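Local coordinates for protein pectate lyase II (PDB 2QY1) that probably cleaves the polygalacturonate chains of pectate by beta-elimination, at residues Ala239-Ser243 with Asn244-Asn248; Asn269-Gly272 with Ser273-Trp277; Ala316-Ile319 with Ala320-Ala324. The protein carries 2 engineered substitutions. One frame throughout, in Å; residues are numbered along the deposited sequence.

The three contacts follow one another along the chain and lie on the parallel beta-helix expected of this lyase family. Contacts 1 and 2 sit in neighbouring coils, with centres about 9 Å apart. Strand 245-255, where contact 1 ends, pairs in parallel with strands 270-271 and 275-276 of contact 2, and Asn244 O to Tyr270 N (2.7 Å) is a probable hydrogen bond joining them. Contact 3 is the end of the late helix 314-321, which lies against the outside of strands 193-202 and 215-226. Its centre is about 16 Å from contact 1 and 20 Å from contact 2, with no touch. Coil-to-coil pairing thus gives way to a C-terminal segment running back over earlier coils.

Contact 1: residues Ala239-Ser243 with Asn244-Asn248; sequences AKIES and NYFEN
With chi1 at -56°, Ile241 sets its CG2 anti to the backbone N, while Asn244, also at chi1 -56°, turns CG to the side of its own N, and the two side chains meet at about a right angle inside the bend. The methyl CG2 of Ile241 lies 4.3 Å from CG of Asn244, beside the end of that side chain. The same CG of Asn244 stands 3.6 Å from Glu242 O, so the side chain is folded back over the corner. Ser243, with a positive phi of 49°, makes the sharp bend between strands 238-242 and 245-255. In the parallel beta-helix such a bend recurs from coil to coil. Asn244 touches Asn221 of one neighbouring coil and lies close to Asn269 of the other, consistent with the asparagine ladder known in pectate lyases; a short amide suits a corner rich in backbone polar groups. Past the bend, Phe246 points its CZ edge at Ile241 CG2 (4.3 Å), the methyl lying near the plane of the ring, and it stacks on Phe223. A branched aliphatic and a flat ring fill the buried interior well. Glu242 turns the other way, and its OE2 accepts hydrogen bonds from Tyr306 and His217.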
ATOM      1  N   ALA A 239      -8.856  13.314  -1.442  1.00 19.40           N
ATOM      2  CA  ALA A 239      -7.409  13.118  -1.453  1.00 19.31           C
ATOM      3  C   ALA A 239      -6.674  14.428  -1.714  1.00 19.40           C
ATOM      4  O   ALA A 239      -6.930  15.107  -2.710  1.00 19.34           O
ATOM      5  CB  ALA A 239      -7.023  12.080  -2.495  1.00 19.35           C
ATOM      6  N   LYS A 240      -5.773  14.788  -0.804  1.00 19.47           N
ATOM      7  CA  LYS A 240      -4.840  15.878  -1.052  1.00 19.60           C
ATOM      8  C   LYS A 240      -3.673  15.304  -1.854  1.00 19.66           C
ATOM      9  O   LYS A 240      -2.854  14.550  -1.325  1.00 19.74           O
ATOM     10  CB  LYS A 240      -4.360  16.510   0.260  1.00 19.49           C
ATOM     11  CG  LYS A 240      -3.452  17.715   0.062  1.00 19.45           C
ATOM     12  CD  LYS A 240      -3.073  18.368   1.384  1.00 19.75           C
ATOM     13  CE  LYS A 240      -2.243  19.624   1.158  1.00 20.22           C
ATOM     14  NZ  LYS A 240      -3.030  20.738   0.551  1.00 21.17           N
ATOM     15  N   ILE A 241      -3.624  15.656  -3.136  1.00 19.71           N
ATOM     16  CA  ILE A 241      -2.628  15.123  -4.064  1.00 19.71           C
ATOM     17  C   ILE A 241      -1.594  16.207  -4.366  1.00 19.79           C
ATOM     18  O   ILE A 241      -1.876  17.166  -5.085  1.00 19.48           O
ATOM     19  CB  ILE A 241      -3.292  14.591  -5.363  1.00 19.66           C
ATOM     20  CG1 ILE A 241      -4.355  13.536  -5.024  1.00 19.72           C
ATOM     21  CG2 ILE A 241      -2.241  14.028  -6.326  1.00 19.83           C
ATOM     22  CD1 ILE A 241      -5.230  13.113  -6.198  1.00 19.67           C
ATOM     23  N   GLU A 242      -0.394  16.032  -3.814  1.00 19.77           N
ATOM     24  CA  GLU A 242       0.597  17.105  -3.741  1.00 19.97           C
ATOM     25  C   GLU A 242       1.991  16.667  -4.191  1.00 20.01           C
ATOM     26  O   GLU A 242       2.492  15.634  -3.756  1.00 19.90           O
ATOM     27  CB  GLU A 242       0.649  17.632  -2.301  1.00 20.07           C
ATOM     28  CG  GLU A 242       1.606  18.789  -2.063  1.00 20.32           C
ATOM     29  CD  GLU A 242       1.684  19.216  -0.603  1.00 20.27           C
ATOM     30  OE1 GLU A 242       2.408  20.190  -0.319  1.00 20.27           O
ATOM     31  OE2 GLU A 242       1.031  18.585   0.261  1.00 20.65           O
ATOM     32  N   SER A 243       2.608  17.462  -5.064  1.00 20.04           N
ATOM     33  CA  SER A 243       4.019  17.289  -5.444  1.00 20.20           C
ATOM     34  C   SER A 243       4.430  15.864  -5.841  1.00 20.27           C
ATOM     35  O   SER A 243       5.522  15.401  -5.493  1.00 20.25           O
ATOM     36  CB  SER A 243       4.940  17.818  -4.333  1.00 20.30           C
ATOM     37  OG  SER A 243       4.787  19.217  -4.172  1.00 20.27           O
ATOM     38  N   ASN A 244       3.554  15.175  -6.565  1.00 20.26           N
ATOM     39  CA  ASN A 244       3.888  13.874  -7.131  1.00 20.48           C
ATOM     40  C   ASN A 244       4.568  14.058  -8.488  1.00 20.50           C
ATOM     41  O   ASN A 244       4.577  15.159  -9.045  1.00 20.55           O
ATOM     42  CB  ASN A 244       2.634  12.997  -7.267  1.00 20.40           C
ATOM     43  CG  ASN A 244       1.897  12.808  -5.950  1.00 20.45           C
ATOM     44  OD1 ASN A 244       0.916  13.497  -5.669  1.00 21.51           O
ATOM     45  ND2 ASN A 244       2.369  11.877  -5.136  1.00 19.04           N
ATOM     46  N   TYR A 245       5.143  12.979  -9.006  1.00 20.61           N
ATOM     47  CA  TYR A 245       5.769  12.972 -10.324  1.00 20.65           C
ATOM     48  C   TYR A 245       5.045  11.932 -11.175  1.00 20.74           C
ATOM     49  O   TYR A 245       5.161  10.731 -10.922  1.00 20.65           O
ATOM     50  CB  TYR A 245       7.257  12.623 -10.190  1.00 20.55           C
ATOM     51  CG  TYR A 245       8.121  12.907 -11.406  1.00 20.45           C
ATOM     52  CD1 TYR A 245       9.063  13.935 -11.384  1.00 20.51           C
ATOM     53  CD2 TYR A 245       8.021  12.131 -12.564  1.00 20.45           C
ATOM     54  CE1 TYR A 245       9.874  14.193 -12.485  1.00 20.52           C
ATOM     55  CE2 TYR A 245       8.825  12.383 -13.672  1.00 20.50           C
ATOM     56  CZ  TYR A 245       9.748  13.415 -13.624  1.00 20.51           C
ATOM     57  OH  TYR A 245      10.544  13.672 -14.714  1.00 20.51           O
ATOM     58  N   PHE A 246       4.285  12.402 -12.165  1.00 20.81           N
ATOM     59  CA  PHE A 246       3.514  11.528 -13.051  1.00 21.01           C
ATOM     60  C   PHE A 246       4.138  11.469 -14.445  1.00 21.07           C
ATOM     61  O   PHE A 246       4.450  12.507 -15.033  1.00 20.90           O
ATOM     62  CB  PHE A 246       2.072  12.033 -13.198  1.00 21.11           C
ATOM     63  CG  PHE A 246       1.278  12.046 -11.921  1.00 21.32           C
ATOM     64  CD1 PHE A 246       1.139  13.221 -11.189  1.00 21.45           C
ATOM     65  CD2 PHE A 246       0.637  10.892 -11.466  1.00 21.49           C
ATOM     66  CE1 PHE A 246       0.391  13.247 -10.016  1.00 21.51           C
ATOM     67  CE2 PHE A 246      -0.113  10.909 -10.294  1.00 21.18           C
ATOM     68  CZ  PHE A 246      -0.234  12.089  -9.565  1.00 21.25           C
ATOM     69  N   GLU A 247       4.310  10.257 -14.970  1.00 21.20           N
ATOM     70  CA  GLU A 247       4.666  10.061 -16.384  1.00 21.29           C
ATOM     71  C   GLU A 247       4.242   8.676 -16.863  1.00 21.36           C
ATOM     72  O   GLU A 247       4.134   7.746 -16.059  1.00 21.44           O
ATOM     73  CB  GLU A 247       6.163  10.297 -16.640  1.00 21.27           C
ATOM     74  CG  GLU A 247       7.111   9.359 -15.896  1.00 21.25           C
ATOM     75  CD  GLU A 247       8.569   9.601 -16.241  1.00 21.50           C
ATOM     76  OE1 GLU A 247       8.847  10.404 -17.157  1.00 21.24           O
ATOM     77  OE2 GLU A 247       9.442   8.987 -15.596  1.00 21.69           O
ATOM     78  N   ASN A 248       4.005   8.551 -18.170  1.00 21.30           N
ATOM     79  CA  ASN A 248       3.550   7.296 -18.777  1.00 21.26           C
ATOM     80  C   ASN A 248       2.428   6.648 -17.956  1.00 21.18           C
ATOM     81  O   ASN A 248       2.550   5.516 -17.488  1.00 21.13           O
ATOM     82  CB  ASN A 248       4.728   6.332 -18.980  1.00 21.24           C
ATOM     83  CG  ASN A 248       5.861   6.953 -19.787  1.00 21.44           C
ATOM     84  OD1 ASN A 248       7.004   7.002 -19.335  1.00 21.86           O
ATOM     85  ND2 ASN A 248       5.542   7.436 -20.981  1.00 20.29           N
TER

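Contact 2: residues Asn269-Gly272 with Ser273-Trp277; sequences NYVG and SGITW
Between Val271 and Ile275 the chain rounds a corner through Gly272, Ser273 and Gly274, with Gly274 at a positive phi of 76°. This is a bend in a late coil of the parallel beta-helix: strand 270-271 and the weakly bonded strand 275-276 both run alongside strand 245-255, on the near and far sides of the turn. Glycine suits Gly274 because a positive phi is easily adopted without a beta carbon; Gly272 likewise lies at the corner without a side chain.

Across the corner two branched aliphatic side chains meet at about a right angle. Val271 CG1 touches Ile275 CG1 at 3.7 Å, and Ile275 CD1 lies nearly as close to it, so one methyl of the valine rests against both CG1 and CD1 of the isoleucine. Two torsions of Ile275 put these atoms there: chi1 of -44° sets CG1 beside its backbone N, and chi2 of -68° keeps CD1 beside Val271 CG1. Ile275 CG1 also packs on Gly272 O at 3.4 Å. Outward from this pair, Val271 reaches Trp292 and Ile275 touches Ile249 on the adjoining coil, so the apolar surfaces continue beyond the bend. Ser273, a small polar residue, suits the exposed corner.

The turn is too open for a direct backbone bond, with Gly272 O 4.7 Å from Ile275 N. A water bridges the opening: it donates to Gly272 O at 2.7 Å and accepts a weak hydrogen bond from Ile275 N at 3.4 Å.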
ATOM      1  N   ASN A 269       1.878  19.282  -8.496  1.00 21.56           N
ATOM      2  CA  ASN A 269       2.209  17.999  -9.115  1.00 21.72           C
ATOM      3  C   ASN A 269       3.029  18.183 -10.386  1.00 21.81           C
ATOM      4  O   ASN A 269       2.712  19.035 -11.213  1.00 21.95           O
ATOM      5  CB  ASN A 269       0.939  17.195  -9.415  1.00 21.59           C
ATOM      6  CG  ASN A 269       0.191  16.794  -8.158  1.00 21.35           C
ATOM      7  OD1 ASN A 269      -0.872  17.336  -7.859  1.00 21.11           O
ATOM      8  ND2 ASN A 269       0.748  15.849  -7.412  1.00 20.32           N
ATOM      9  N   TYR A 270       4.096  17.398 -10.522  1.00 22.08           N
ATOM     10  CA  TYR A 270       4.879  17.374 -11.754  1.00 22.24           C
ATOM     11  C   TYR A 270       4.210  16.433 -12.746  1.00 22.35           C
ATOM     12  O   TYR A 270       4.077  15.235 -12.487  1.00 22.18           O
ATOM     13  CB  TYR A 270       6.327  16.936 -11.499  1.00 22.27           C
ATOM     14  CG  TYR A 270       7.203  16.982 -12.739  1.00 22.28           C
ATOM     15  CD1 TYR A 270       8.060  18.060 -12.975  1.00 22.10           C
ATOM     16  CD2 TYR A 270       7.166  15.955 -13.685  1.00 21.89           C
ATOM     17  CE1 TYR A 270       8.861  18.111 -14.117  1.00 22.22           C
ATOM     18  CE2 TYR A 270       7.957  15.999 -14.831  1.00 22.22           C
ATOM     19  CZ  TYR A 270       8.803  17.076 -15.038  1.00 22.31           C
ATOM     20  OH  TYR A 270       9.589  17.115 -16.167  1.00 22.51           O
ATOM     21  N   VAL A 271       3.797  16.988 -13.880  1.00 22.50           N
ATOM     22  CA  VAL A 271       3.134  16.221 -14.931  1.00 22.68           C
ATOM     23  C   VAL A 271       4.073  16.089 -16.130  1.00 22.75           C
ATOM     24  O   VAL A 271       4.307  17.056 -16.858  1.00 22.70           O
ATOM     25  CB  VAL A 271       1.795  16.881 -15.352  1.00 22.71           C
ATOM     26  CG1 VAL A 271       1.027  15.988 -16.313  1.00 22.60           C
ATOM     27  CG2 VAL A 271       0.945  17.190 -14.126  1.00 22.87           C
ATOM     28  N   GLY A 272       4.615  14.892 -16.325  1.00 22.85           N
ATOM     29  CA  GLY A 272       5.579  14.646 -17.398  1.00 23.02           C
ATOM     30  C   GLY A 272       4.931  14.240 -18.707  1.00 23.18           C
ATOM     31  O   GLY A 272       3.766  14.559 -18.962  1.00 23.09           O
ATOM     32  N   SER A 273       5.698  13.537 -19.536  1.00 23.34           N
ATOM     33  CA  SER A 273       5.218  13.052 -20.825  1.00 23.51           C
ATOM     34  C   SER A 273       4.445  11.741 -20.681  1.00 23.48           C
ATOM     35  O   SER A 273       4.560  11.047 -19.666  1.00 23.42           O
ATOM     36  CB  SER A 273       6.391  12.871 -21.793  1.00 23.61           C
ATOM     37  OG  SER A 273       7.341  11.957 -21.269  1.00 24.37           O
ATOM     38  N   GLY A 274       3.648  11.420 -21.698  1.00 23.43           N
ATOM     39  CA  GLY A 274       2.934  10.146 -21.764  1.00 23.46           C
ATOM     40  C   GLY A 274       1.714  10.023 -20.871  1.00 23.43           C
ATOM     41  O   GLY A 274       1.370   8.922 -20.436  1.00 23.19           O
ATOM     42  N   ILE A 275       1.059  11.147 -20.594  1.00 23.48           N
ATOM     43  CA  ILE A 275      -0.210  11.139 -19.869  1.00 23.62           C
ATOM     44  C   ILE A 275      -1.336  10.865 -20.856  1.00 23.74           C
ATOM     45  O   ILE A 275      -1.483  11.577 -21.852  1.00 23.64           O
ATOM     46  CB  ILE A 275      -0.492  12.490 -19.153  1.00 23.67           C
ATOM     47  CG1 ILE A 275       0.757  13.022 -18.428  1.00 23.82           C
ATOM     48  CG2 ILE A 275      -1.706  12.370 -18.224  1.00 23.80           C
ATOM     49  CD1 ILE A 275       1.222  12.210 -17.227  1.00 23.22           C
ATOM     50  N   THR A 276      -2.120   9.824 -20.587  1.00 23.91           N
ATOM     51  CA  THR A 276      -3.287   9.508 -21.415  1.00 24.11           C
ATOM     52  C   THR A 276      -4.545   9.394 -20.561  1.00 24.23           C
ATOM     53  O   THR A 276      -4.466   9.231 -19.344  1.00 24.25           O
ATOM     54  CB  THR A 276      -3.094   8.221 -22.255  1.00 24.10           C
ATOM     55  OG1 THR A 276      -2.832   7.108 -21.392  1.00 24.04           O
ATOM     56  CG2 THR A 276      -1.948   8.384 -23.246  1.00 24.33           C
ATOM     57  N   TRP A 277      -5.702   9.492 -21.207  1.00 24.38           N
ATOM     58  CA  TRP A 277      -6.983   9.444 -20.515  1.00 24.73           C
ATOM     59  C   TRP A 277      -7.975   8.554 -21.256  1.00 25.23           C
ATOM     60  O   TRP A 277      -7.905   8.415 -22.480  1.00 25.12           O
ATOM     61  CB  TRP A 277      -7.565  10.852 -20.369  1.00 24.52           C
ATOM     62  CG  TRP A 277      -6.713  11.793 -19.570  1.00 24.33           C
ATOM     63  CD1 TRP A 277      -5.778  12.666 -20.052  1.00 24.12           C
ATOM     64  CD2 TRP A 277      -6.725  11.962 -18.148  1.00 24.10           C
ATOM     65  NE1 TRP A 277      -5.203  13.364 -19.016  1.00 23.83           N
ATOM     66  CE2 TRP A 277      -5.767  12.953 -17.837  1.00 24.13           C
ATOM     67  CE3 TRP A 277      -7.451  11.370 -17.106  1.00 23.84           C
ATOM     68  CZ2 TRP A 277      -5.515  13.366 -16.525  1.00 24.14           C
ATOM     69  CZ3 TRP A 277      -7.202  11.781 -15.802  1.00 24.06           C
ATOM     70  CH2 TRP A 277      -6.243  12.773 -15.523  1.00 24.29           C
TER
HETATM   71  O   HOH W   1       2.150  14.347 -21.149  1.00 41.84           O

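Contact 3: residues Ala316-Ile319 with Ala320-Ala324; sequences AKVI and ATAGA
Val318 and Ala322 meet on the buried face of helix 314-321, one turn apart, with Val318 CG1 3.7 Å from Ala322 CB. Ala322 is the first residue to leave helical backbone angles, and its small methyl fits between Val318 and Arg200, touching both. Val318 also touches Arg200, which belongs to strand 193-202, part of the beta-helix wall. Val318 O takes two backbone donors. Ala322 N approaches in the carbonyl plane at 2.8 Å, an ordinary alpha-helical bond; Thr321 N, at 3.2 Å, comes from above that plane, as happens where a last turn tightens toward 3-10 geometry.

Thr321 is suited to this last turn because its hydroxyl can bond back to the helix. Chi1 of 61° places OG1 between the backbone N and the carbonyl carbon, and OG1 donates to Lys317 O at 2.8 Å. The threonine methyl CG2 then lies 3.7 Å from CD of Lys317, whose chain bends at chi2 and chi3 on its way to Glu330 O.

The other side is more loosely held. Ala316 and Ala320 face solvent and are linked by the regular bond from Ala320 N to Ala316 O (3.0 Å). Farther on, a water donates to Ile319 O and to Ala322 O (2.8 Å). Ala322 O also accepts from Lys326 NZ, whose bond to Ile319 O is weak. Gathering a hydroxyl, a water and an ammonium group at carbonyls of the helix C-terminus probably offsets the partial negative charge expected there.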
ATOM      1  N   ALA A 316      13.911  11.198  -9.207  1.00 21.48           N
ATOM      2  CA  ALA A 316      15.265  10.827  -8.788  1.00 21.63           C
ATOM      3  C   ALA A 316      15.327  10.425  -7.315  1.00 21.77           C
ATOM      4  O   ALA A 316      15.938   9.409  -6.970  1.00 21.90           O
ATOM      5  CB  ALA A 316      16.244  11.963  -9.079  1.00 21.65           C
ATOM      6  N   LYS A 317      14.685  11.218  -6.458  1.00 21.75           N
ATOM      7  CA  LYS A 317      14.655  10.960  -5.018  1.00 21.93           C
ATOM      8  C   LYS A 317      14.028   9.603  -4.696  1.00 21.67           C
ATOM      9  O   LYS A 317      14.599   8.822  -3.933  1.00 21.69           O
ATOM     10  CB  LYS A 317      13.938  12.106  -4.279  1.00 22.10           C
ATOM     11  CG  LYS A 317      13.455  11.809  -2.847  1.00 22.86           C
ATOM     12  CD  LYS A 317      14.577  11.445  -1.865  1.00 24.67           C
ATOM     13  CE  LYS A 317      15.348  12.654  -1.368  1.00 25.51           C
ATOM     14  NZ  LYS A 317      16.444  12.227  -0.451  1.00 25.95           N
ATOM     15  N   VAL A 318      12.871   9.326  -5.293  1.00 21.45           N
ATOM     16  CA  VAL A 318      12.153   8.075  -5.050  1.00 21.29           C
ATOM     17  C   VAL A 318      12.907   6.862  -5.606  1.00 21.28           C
ATOM     18  O   VAL A 318      13.034   5.852  -4.923  1.00 21.22           O
ATOM     19  CB  VAL A 318      10.691   8.147  -5.566  1.00 21.38           C
ATOM     20  CG1 VAL A 318      10.039   6.781  -5.580  1.00 21.28           C
ATOM     21  CG2 VAL A 318       9.875   9.103  -4.701  1.00 21.08           C
ATOM     22  N   ILE A 319      13.433   6.970  -6.825  1.00 21.44           N
ATOM     23  CA  ILE A 319      14.268   5.902  -7.382  1.00 21.62           C
ATOM     24  C   ILE A 319      15.430   5.569  -6.437  1.00 21.57           C
ATOM     25  O   ILE A 319      15.762   4.399  -6.240  1.00 21.79           O
ATOM     26  CB  ILE A 319      14.771   6.233  -8.816  1.00 21.60           C
ATOM     27  CG1 ILE A 319      13.628   6.072  -9.826  1.00 21.86           C
ATOM     28  CG2 ILE A 319      15.952   5.332  -9.209  1.00 21.91           C
ATOM     29  CD1 ILE A 319      13.879   6.731 -11.183  1.00 21.51           C
ATOM     30  N   ALA A 320      16.008   6.599  -5.824  1.00 21.57           N
ATOM     31  CA  ALA A 320      17.164   6.438  -4.940  1.00 21.52           C
ATOM     32  C   ALA A 320      16.834   5.864  -3.555  1.00 21.56           C
ATOM     33  O   ALA A 320      17.693   5.242  -2.923  1.00 21.76           O
ATOM     34  CB  ALA A 320      17.901   7.765  -4.794  1.00 21.51           C
ATOM     35  N   THR A 321      15.603   6.069  -3.091  1.00 21.29           N
ATOM     36  CA  THR A 321      15.260   5.797  -1.690  1.00 21.32           C
ATOM     37  C   THR A 321      14.163   4.751  -1.463  1.00 21.39           C
ATOM     38  O   THR A 321      14.093   4.165  -0.382  1.00 21.59           O
ATOM     39  CB  THR A 321      14.847   7.087  -0.941  1.00 21.19           C
ATOM     40  OG1 THR A 321      13.693   7.661  -1.570  1.00 21.25           O
ATOM     41  CG2 THR A 321      15.989   8.104  -0.921  1.00 21.25           C
ATOM     42  N   ALA A 322      13.307   4.529  -2.462  1.00 21.20           N
ATOM     43  CA  ALA A 322      12.143   3.653  -2.289  1.00 21.32           C
ATOM     44  C   ALA A 322      12.473   2.170  -2.366  1.00 21.27           C
ATOM     45  O   ALA A 322      13.299   1.746  -3.180  1.00 21.60           O
ATOM     46  CB  ALA A 322      11.052   4.000  -3.291  1.00 21.31           C
ATOM     47  N   GLY A 323      11.819   1.390  -1.507  1.00 21.10           N
ATOM     48  CA  GLY A 323      11.927  -0.063  -1.525  1.00 20.91           C
ATOM     49  C   GLY A 323      12.828  -0.630  -0.448  1.00 20.82           C
ATOM     50  O   GLY A 323      13.439   0.111   0.325  1.00 20.82           O
ATOM     51  N   ALA A 324      12.892  -1.956  -0.397  1.00 20.67           N
ATOM     52  CA  ALA A 324      13.753  -2.664   0.541  1.00 20.78           C
ATOM     53  C   ALA A 324      15.195  -2.667   0.037  1.00 20.94           C
ATOM     54  O   ALA A 324      15.446  -2.457  -1.152  1.00 21.05           O
ATOM     55  CB  ALA A 324      13.251  -4.086   0.748  1.00 20.31           C
TER
HETATM   56  O   HOH W   2      13.776   2.380  -5.855  1.00 20.36           O